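Local coordinates for protein shikimate 5-dehydrogenase AroE (5-dehydroshikimate reductase) (Mycobacterium tuberculosis, PDB 4P4G) that probably catalyses the reversible NADP-dependent reduction of 3-dehydroshikimate to shikimate, the fourth of the seven steps leading to chorismate, at residues A[118-123]-A[185-190]. Sequence-based numbering, arbitrary orientation.
Sequences GHALVL and AEVLVS
Leu121 and Leu188 pair across the central strands of a parallel, Rossmann-type sheet, with strand order 3-2-1-4-5-6, where 119-123 is the first strand and 187-190 the fourth. The strand axes run in the same direction, 15° apart. Leu121 uses both backbone groups on the residues flanking Leu188: its N donates to Val187 O and its O accepts from Val189 N at 2.8 Å. Leu123 N then reaches Val189 O, continuing the parallel ladder.

Packing is tight on the face carrying the leucines. With CG of Leu188 anti to its backbone N (chi1 170°), CD1 lies 3.6 Å from Leu121 CB and 3.5 Å from Leu123 CG, and this one methyl wedges between the two leucines of strand 119-123; Leu204 of helix 201-204 touches both Leu123 and Leu188. On the other face Ala120 CB and Val187 CG1 are pressed to 3.5 Å, while Val122 and Val189 both touch Ala132 of helix 129-139. Strand 119-123 runs into a glycine-rich turn that probably belongs to the NADP site, as in other Rossmann folds.

The N-terminal end is the solvent side: Glu186 is exposed and Gly118 and His119 partly so. There Glu186 N gives a nearly straight bond to His119 O, and its carboxylate swings in over Gly118 CA. The His119 ring and this carboxylate are steeply inclined, their planes 74° apart, and His119 N meets Glu186 OE1 at 2.9 Å from above the carboxylate plane.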
ATOM      1  N   GLY A 118     -15.967 -11.261   5.303  1.00 26.82           N
ATOM      2  CA  GLY A 118     -17.247 -10.629   5.571  1.00 24.11           C
ATOM      3  C   GLY A 118     -17.328  -9.196   5.091  1.00 20.77           C
ATOM      4  O   GLY A 118     -16.951  -8.893   3.960  1.00 18.95           O
ATOM      5  N   HIS A 119     -17.844  -8.318   5.943  1.00 16.13           N
ATOM      6  CA  HIS A 119     -17.991  -6.914   5.583  1.00 15.78           C
ATOM      7  C   HIS A 119     -16.702  -6.182   5.901  1.00 14.62           C
ATOM      8  O   HIS A 119     -16.103  -6.409   6.959  1.00 14.35           O
ATOM      9  CB  HIS A 119     -19.148  -6.292   6.364  1.00 17.25           C
ATOM     10  CG  HIS A 119     -20.400  -7.112   6.339  1.00 23.34           C
ATOM     11  ND1 HIS A 119     -21.157  -7.280   5.200  1.00 27.05           N
ATOM     12  CD2 HIS A 119     -21.034  -7.805   7.315  1.00 26.46           C
ATOM     13  CE1 HIS A 119     -22.196  -8.049   5.472  1.00 27.73           C
ATOM     14  NE2 HIS A 119     -22.148  -8.377   6.750  1.00 29.15           N
ATOM     15  N   ALA A 120     -16.272  -5.298   5.002  1.00  9.22           N
ATOM     16  CA  ALA A 120     -15.019  -4.574   5.196  1.00  9.11           C
ATOM     17  C   ALA A 120     -15.223  -3.080   5.023  1.00  9.85           C
ATOM     18  O   ALA A 120     -16.187  -2.652   4.393  1.00  9.76           O
ATOM     19  CB  ALA A 120     -13.957  -5.063   4.223  1.00 11.87           C
ATOM     20  N   LEU A 121     -14.308  -2.305   5.590  1.00  7.88           N
ATOM     21  CA  LEU A 121     -14.305  -0.854   5.455  1.00 10.80           C
ATOM     22  C   LEU A 121     -12.944  -0.437   4.926  1.00 10.82           C
ATOM     23  O   LEU A 121     -11.915  -0.974   5.348  1.00 12.54           O
ATOM     24  CB  LEU A 121     -14.535  -0.242   6.834  1.00 14.29           C
ATOM     25  CG  LEU A 121     -15.278   1.058   7.075  1.00 21.55           C
ATOM     26  CD1 LEU A 121     -16.643   0.998   6.453  1.00 25.69           C
ATOM     27  CD2 LEU A 121     -15.423   1.234   8.577  1.00 20.22           C
ATOM     28  N   VAL A 122     -12.924   0.518   3.999  1.00  8.56           N
ATOM     29  CA  VAL A 122     -11.666   1.070   3.509  1.00  8.20           C
ATOM     30  C   VAL A 122     -11.735   2.559   3.722  1.00  8.46           C
ATOM     31  O   VAL A 122     -12.694   3.197   3.298  1.00  9.59           O
ATOM     32  CB  VAL A 122     -11.459   0.794   1.999  1.00  9.94           C
ATOM     33  CG1 VAL A 122     -10.341   1.678   1.418  1.00 10.98           C
ATOM     34  CG2 VAL A 122     -11.170  -0.689   1.759  1.00 10.41           C
ATOM     35  N   LEU A 123     -10.730   3.114   4.387  1.00  7.52           N
ATOM     36  CA  LEU A 123     -10.667   4.564   4.555  1.00  9.81           C
ATOM     37  C   LEU A 123      -9.718   5.202   3.565  1.00  9.54           C
ATOM     38  O   LEU A 123      -8.555   4.799   3.460  1.00  9.84           O
ATOM     39  CB  LEU A 123     -10.198   4.929   5.950  1.00  9.98           C
ATOM     40  CG  LEU A 123     -10.884   4.273   7.132  1.00 12.75           C
ATOM     41  CD1 LEU A 123     -10.354   4.889   8.412  1.00 12.74           C
ATOM     42  CD2 LEU A 123     -12.382   4.428   7.020  1.00 14.40           C
ATOM     43  N   ALA A 185     -19.044  -3.993   9.983  1.00 25.50           N
ATOM     44  CA  ALA A 185     -17.782  -4.422   9.394  1.00 21.86           C
ATOM     45  C   ALA A 185     -16.924  -5.278  10.321  1.00 19.33           C
ATOM     46  O   ALA A 185     -16.963  -5.129  11.545  1.00 20.50           O
ATOM     47  CB  ALA A 185     -17.000  -3.218   8.909  1.00 22.54           C
ATOM     48  N   GLU A 186     -16.133  -6.164   9.723  1.00 14.49           N
ATOM     49  CA  GLU A 186     -15.260  -7.049  10.486  1.00 14.46           C
ATOM     50  C   GLU A 186     -13.791  -6.686  10.317  1.00 13.95           C
ATOM     51  O   GLU A 186     -12.950  -7.106  11.107  1.00 16.63           O
ATOM     52  CB  GLU A 186     -15.519  -8.498  10.074  1.00 17.92           C
ATOM     53  CG  GLU A 186     -16.987  -8.887  10.228  1.00 24.58           C
ATOM     54  CD  GLU A 186     -17.414  -9.990   9.278  1.00 29.89           C
ATOM     55  OE1 GLU A 186     -18.326  -9.735   8.454  1.00 27.45           O
ATOM     56  OE2 GLU A 186     -16.835 -11.100   9.355  1.00 34.05           O
ATOM     57  N   VAL A 187     -13.492  -5.895   9.293  1.00  8.85           N
ATOM     58  CA  VAL A 187     -12.124  -5.473   9.030  1.00  8.09           C
ATOM     59  C   VAL A 187     -12.119  -4.056   8.491  1.00 11.43           C
ATOM     60  O   VAL A 187     -13.005  -3.671   7.730  1.00 11.01           O
ATOM     61  CB  VAL A 187     -11.384  -6.455   8.083  1.00 13.31           C
ATOM     62  CG1 VAL A 187     -12.090  -6.570   6.759  1.00 16.23           C
ATOM     63  CG2 VAL A 187      -9.944  -6.046   7.886  1.00 13.80           C
ATOM     64  N   LEU A 188     -11.132  -3.282   8.922  1.00  9.05           N
ATOM     65  CA  LEU A 188     -10.946  -1.911   8.470  1.00  9.67           C
ATOM     66  C   LEU A 188      -9.534  -1.762   7.910  1.00  9.33           C
ATOM     67  O   LEU A 188      -8.554  -2.083   8.586  1.00  9.97           O
ATOM     68  CB  LEU A 188     -11.147  -0.969   9.661  1.00 13.43           C
ATOM     69  CG  LEU A 188     -10.786   0.504   9.554  1.00 16.05           C
ATOM     70  CD1 LEU A 188     -11.622   1.126   8.478  1.00 17.09           C
ATOM     71  CD2 LEU A 188     -11.022   1.207  10.896  1.00 17.26           C
ATOM     72  N   VAL A 189      -9.419  -1.298   6.669  1.00  8.47           N
ATOM     73  CA  VAL A 189      -8.110  -0.952   6.126  1.00  7.38           C
ATOM     74  C   VAL A 189      -8.025   0.559   5.997  1.00  7.98           C
ATOM     75  O   VAL A 189      -8.804   1.170   5.255  1.00  8.75           O
ATOM     76  CB  VAL A 189      -7.842  -1.601   4.767  1.00  9.92           C
ATOM     77  CG1 VAL A 189      -6.446  -1.211   4.280  1.00 10.53           C
ATOM     78  CG2 VAL A 189      -7.995  -3.132   4.855  1.00 11.03           C
ATOM     79  N   SER A 190      -7.093   1.170   6.723  1.00  7.52           N
ATOM     80  CA  SER A 190      -6.992   2.637   6.716  1.00 10.14           C
ATOM     81  C   SER A 190      -5.851   3.140   5.855  1.00 10.49           C
ATOM     82  O   SER A 190      -4.686   2.788   6.079  1.00  9.94           O
ATOM     83  CB  SER A 190      -6.825   3.180   8.135  1.00 11.11           C
ATOM     84  OG  SER A 190      -6.713   4.596   8.097  1.00 12.32           O
TER